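Local coordinates for protein TlmII (PDB 4HVM) that takes part in tallysomycin biosynthesis, probably as a condensation-domain protein of a nonribosomal peptide pathway, and may bind phosphopantetheine, at residues F36-D48 / R150-Y162. Residues are numbered along the deposited sequence; the frame is centred on the assembly and turned at random.
Sequences FAARGLLGSGRID and RYMVLGAVWQAYY. With SO4 (sulfate ion), chain F.
Leu-41 CD1 lies 3.7 Å from Leu-154 CB and 3.8 Å from Trp-158 CD1, while CD2 turns to the ring of Tyr-151, a branched side chain whose two methyls serve different neighbours. This is the helix-on-sheet packing of a condensation domain, related to the CoA-dependent acyltransferases: helix segment 150-161 runs along strand 36-44, their axes 34° apart, and strands 133-141 and 385-388 add to the apolar layer. Leu-154 CD1 touches Gly-40 CA at 3.6 Å. Gly-43, with no side chain, lets the indole of Trp-158 pass close beside the strand, with Ile-47 CD1 at its ring edge. Toward the solvent, Tyr-161 has CG opposite the backbone N (chi1 -180°), which carries the hydroxyl to the turn after the strand. Near the start of the strand, Tyr-151 OH bonds to Glu-391 and accepts from a water that itself accepts from Gly-40 N. The bent chain of Arg-39 passes this hydroxyl obliquely, CD 3.6 Å from Tyr-151 OH. Arg-39 and Arg-150 gather near a sulfate, probably from crystallisation, which takes two weak bonds from Arg-39 NH2. At the opposite end, Asp-48 N, at the N-cap of helix 49-62, donates a nearly straight 2.9 Å hydrogen bond (168°) to Tyr-161 OH.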
# COMPACT_ATOMS: atom_id res chain seq x y z
N PHE A 36 9.63 -3.44 2.91
CA PHE A 36 10.07 -2.65 1.76
C PHE A 36 9.19 -2.80 0.53
O PHE A 36 8.63 -3.87 0.27
CB PHE A 36 11.53 -2.98 1.41
CG PHE A 36 12.53 -2.26 2.26
CD1 PHE A 36 12.84 -2.74 3.52
CD2 PHE A 36 13.14 -1.10 1.82
CE1 PHE A 36 13.75 -2.08 4.32
CE2 PHE A 36 14.05 -0.43 2.61
CZ PHE A 36 14.35 -0.93 3.87
N ALA A 37 9.08 -1.71 -0.23
CA ALA A 37 8.32 -1.70 -1.46
C ALA A 37 9.09 -0.89 -2.49
O ALA A 37 9.89 -0.03 -2.14
CB ALA A 37 6.95 -1.08 -1.24
N ALA A 38 8.86 -1.17 -3.77
CA ALA A 38 9.56 -0.46 -4.83
C ALA A 38 8.61 0.11 -5.88
O ALA A 38 7.73 -0.58 -6.38
CB ALA A 38 10.58 -1.38 -5.49
N ARG A 39 8.80 1.38 -6.21
CA ARG A 39 8.07 2.03 -7.29
C ARG A 39 9.08 2.82 -8.12
O ARG A 39 10.20 3.06 -7.67
CB ARG A 39 6.99 2.96 -6.74
CG ARG A 39 5.95 2.27 -5.88
CD ARG A 39 5.16 1.24 -6.67
NE ARG A 39 4.85 0.06 -5.87
CZ ARG A 39 3.75 -0.07 -5.13
NH1 ARG A 39 2.86 0.91 -5.09
NH2 ARG A 39 3.55 -1.18 -4.43
N GLY A 40 8.69 3.21 -9.33
CA GLY A 40 9.59 3.94 -10.20
C GLY A 40 8.91 4.77 -11.27
O GLY A 40 7.80 4.47 -11.70
N LEU A 41 9.59 5.84 -11.69
CA LEU A 41 9.12 6.67 -12.80
C LEU A 41 10.07 6.53 -13.98
O LEU A 41 11.29 6.61 -13.82
CB LEU A 41 9.04 8.14 -12.38
CG LEU A 41 7.97 8.51 -11.35
CD1 LEU A 41 8.02 9.99 -11.04
CD2 LEU A 41 6.58 8.11 -11.83
N LEU A 42 9.52 6.30 -15.16
CA LEU A 42 10.32 6.17 -16.37
C LEU A 42 10.44 7.49 -17.11
O LEU A 42 9.44 8.08 -17.52
CB LEU A 42 9.73 5.10 -17.29
CG LEU A 42 10.32 5.00 -18.70
CD1 LEU A 42 11.81 4.70 -18.65
CD2 LEU A 42 9.59 3.94 -19.50
N GLY A 43 11.67 7.97 -17.28
CA GLY A 43 11.92 9.18 -18.03
C GLY A 43 12.43 8.87 -19.42
O GLY A 43 13.26 7.97 -19.60
N SER A 44 11.94 9.60 -20.41
CA SER A 44 12.33 9.36 -21.79
C SER A 44 12.62 10.66 -22.54
O SER A 44 11.78 11.55 -22.58
CB SER A 44 11.25 8.56 -22.52
OG SER A 44 11.71 8.13 -23.79
N GLY A 45 13.81 10.75 -23.12
CA GLY A 45 14.23 11.94 -23.83
C GLY A 45 15.69 12.23 -23.54
O GLY A 45 16.41 11.36 -23.07
N ARG A 46 16.13 13.46 -23.82
CA ARG A 46 17.50 13.84 -23.51
C ARG A 46 17.63 14.12 -22.01
O ARG A 46 17.15 15.14 -21.51
CB ARG A 46 17.92 15.07 -24.32
CG ARG A 46 17.72 14.91 -25.81
CD ARG A 46 18.42 15.99 -26.61
NE ARG A 46 17.87 16.12 -27.96
CZ ARG A 46 18.21 15.36 -28.99
NH1 ARG A 46 19.12 14.40 -28.85
NH2 ARG A 46 17.64 15.56 -30.17
N ILE A 47 18.28 13.20 -21.30
CA ILE A 47 18.37 13.28 -19.84
C ILE A 47 19.82 13.35 -19.37
O ILE A 47 20.64 12.49 -19.70
CB ILE A 47 17.68 12.08 -19.17
CG1 ILE A 47 16.21 11.99 -19.60
CG2 ILE A 47 17.79 12.18 -17.65
CD1 ILE A 47 15.52 10.74 -19.12
N ASP A 48 20.15 14.39 -18.61
CA ASP A 48 21.47 14.52 -18.01
C ASP A 48 21.53 13.74 -16.70
O ASP A 48 20.91 14.14 -15.70
CB ASP A 48 21.79 16.00 -17.78
CG ASP A 48 23.26 16.26 -17.55
OD1 ASP A 48 24.03 15.30 -17.33
OD2 ASP A 48 23.66 17.45 -17.59
N ARG A 150 5.77 7.53 -1.87
CA ARG A 150 6.80 7.03 -2.78
C ARG A 150 6.80 7.83 -4.08
O ARG A 150 7.86 8.19 -4.59
CB ARG A 150 6.60 5.54 -3.07
CG ARG A 150 6.64 4.65 -1.84
CD ARG A 150 6.67 3.18 -2.24
NE ARG A 150 6.05 2.33 -1.23
CZ ARG A 150 4.83 1.82 -1.32
NH1 ARG A 150 4.09 2.05 -2.40
NH2 ARG A 150 4.35 1.06 -0.34
N TYR A 151 5.62 8.10 -4.61
CA TYR A 151 5.51 8.87 -5.85
C TYR A 151 5.69 10.37 -5.61
O TYR A 151 6.08 11.10 -6.51
CB TYR A 151 4.17 8.59 -6.53
CG TYR A 151 4.12 7.25 -7.22
CD1 TYR A 151 4.94 6.99 -8.31
CD2 TYR A 151 3.26 6.25 -6.79
CE1 TYR A 151 4.90 5.77 -8.95
CE2 TYR A 151 3.21 5.03 -7.43
CZ TYR A 151 4.03 4.79 -8.51
OH TYR A 151 4.00 3.57 -9.15
N MSE A 152 5.41 10.81 -4.39
CA MSE A 152 5.67 12.20 -4.01
C MSE A 152 7.17 12.45 -4.08
O MSE A 152 7.62 13.44 -4.66
CB MSE A 152 5.16 12.49 -2.59
CG MSE A 152 3.65 12.41 -2.44
SE MSE A 152 3.02 13.03 -0.70
CE MSE A 152 3.39 14.93 -0.96
N VAL A 153 7.94 11.54 -3.49
CA VAL A 153 9.39 11.64 -3.48
C VAL A 153 9.96 11.56 -4.89
O VAL A 153 10.80 12.37 -5.27
CB VAL A 153 10.03 10.54 -2.60
CG1 VAL A 153 11.55 10.55 -2.75
CG2 VAL A 153 9.65 10.73 -1.15
N LEU A 154 9.48 10.59 -5.67
CA LEU A 154 9.92 10.42 -7.05
C LEU A 154 9.59 11.65 -7.89
O LEU A 154 10.38 12.07 -8.73
CB LEU A 154 9.30 9.17 -7.67
CG LEU A 154 9.81 7.82 -7.17
CD1 LEU A 154 9.07 6.68 -7.85
CD2 LEU A 154 11.30 7.70 -7.39
N GLY A 155 8.41 12.22 -7.66
CA GLY A 155 7.99 13.42 -8.36
C GLY A 155 8.84 14.61 -7.97
O GLY A 155 9.18 15.45 -8.81
N ALA A 156 9.21 14.67 -6.69
CA ALA A 156 10.02 15.77 -6.18
C ALA A 156 11.42 15.80 -6.80
O ALA A 156 12.00 16.87 -6.99
CB ALA A 156 10.12 15.69 -4.66
N VAL A 157 11.95 14.62 -7.11
CA VAL A 157 13.26 14.52 -7.73
C VAL A 157 13.24 15.10 -9.14
O VAL A 157 14.14 15.85 -9.53
CB VAL A 157 13.76 13.06 -7.78
CG1 VAL A 157 15.10 12.98 -8.50
CG2 VAL A 157 13.88 12.50 -6.37
N TRP A 158 12.20 14.77 -9.90
CA TRP A 158 12.05 15.32 -11.24
C TRP A 158 11.76 16.82 -11.21
O TRP A 158 12.13 17.55 -12.13
CB TRP A 158 10.96 14.58 -12.01
CG TRP A 158 11.41 13.26 -12.56
CD1 TRP A 158 11.02 12.02 -12.15
CD2 TRP A 158 12.36 13.05 -13.62
NE1 TRP A 158 11.66 11.05 -12.90
CE2 TRP A 158 12.49 11.66 -13.80
CE3 TRP A 158 13.10 13.91 -14.43
CZ2 TRP A 158 13.33 11.11 -14.77
CZ3 TRP A 158 13.94 13.37 -15.39
CH2 TRP A 158 14.05 11.98 -15.55
N GLN A 159 11.09 17.27 -10.15
CA GLN A 159 10.86 18.70 -9.96
C GLN A 159 12.17 19.44 -9.76
O GLN A 159 12.37 20.53 -10.30
CB GLN A 159 9.93 18.95 -8.77
CG GLN A 159 8.45 18.75 -9.07
CD GLN A 159 7.56 19.21 -7.92
OE1 GLN A 159 8.03 19.50 -6.82
NE2 GLN A 159 6.25 19.28 -8.18
N ALA A 160 13.07 18.84 -8.97
CA ALA A 160 14.37 19.43 -8.71
C ALA A 160 15.22 19.46 -9.97
O ALA A 160 16.04 20.36 -10.15
CB ALA A 160 15.09 18.66 -7.60
N TYR A 161 15.01 18.48 -10.84
CA TYR A 161 15.75 18.38 -12.09
C TYR A 161 15.50 19.59 -12.99
O TYR A 161 16.39 20.02 -13.72
CB TYR A 161 15.37 17.09 -12.82
CG TYR A 161 16.08 16.87 -14.14
CD1 TYR A 161 17.37 16.35 -14.17
CD2 TYR A 161 15.46 17.17 -15.35
CE1 TYR A 161 18.02 16.14 -15.38
CE2 TYR A 161 16.11 16.97 -16.56
CZ TYR A 161 17.39 16.45 -16.56
OH TYR A 161 18.04 16.24 -17.76
N TYR A 162 14.29 20.14 -12.92
CA TYR A 162 13.92 21.29 -13.73
C TYR A 162 13.98 22.59 -12.93
O TYR A 162 13.73 23.67 -13.47
CB TYR A 162 12.52 21.11 -14.32
CG TYR A 162 12.48 20.17 -15.50
CD1 TYR A 162 13.14 20.48 -16.68
CD2 TYR A 162 11.77 18.98 -15.44
CE1 TYR A 162 13.10 19.63 -17.76
CE2 TYR A 162 11.73 18.12 -16.52
CZ TYR A 162 12.40 18.45 -17.68
OH TYR A 162 12.36 17.61 -18.77
S SO4 F . 3.80 -3.58 -2.26
O1 SO4 F . 3.23 -4.68 -3.03
O2 SO4 F . 4.14 -4.02 -0.91
O3 SO4 F . 5.01 -3.12 -2.93
O4 SO4 F . 2.83 -2.49 -2.17
O HOH W 1 6.19 2.17 -10.48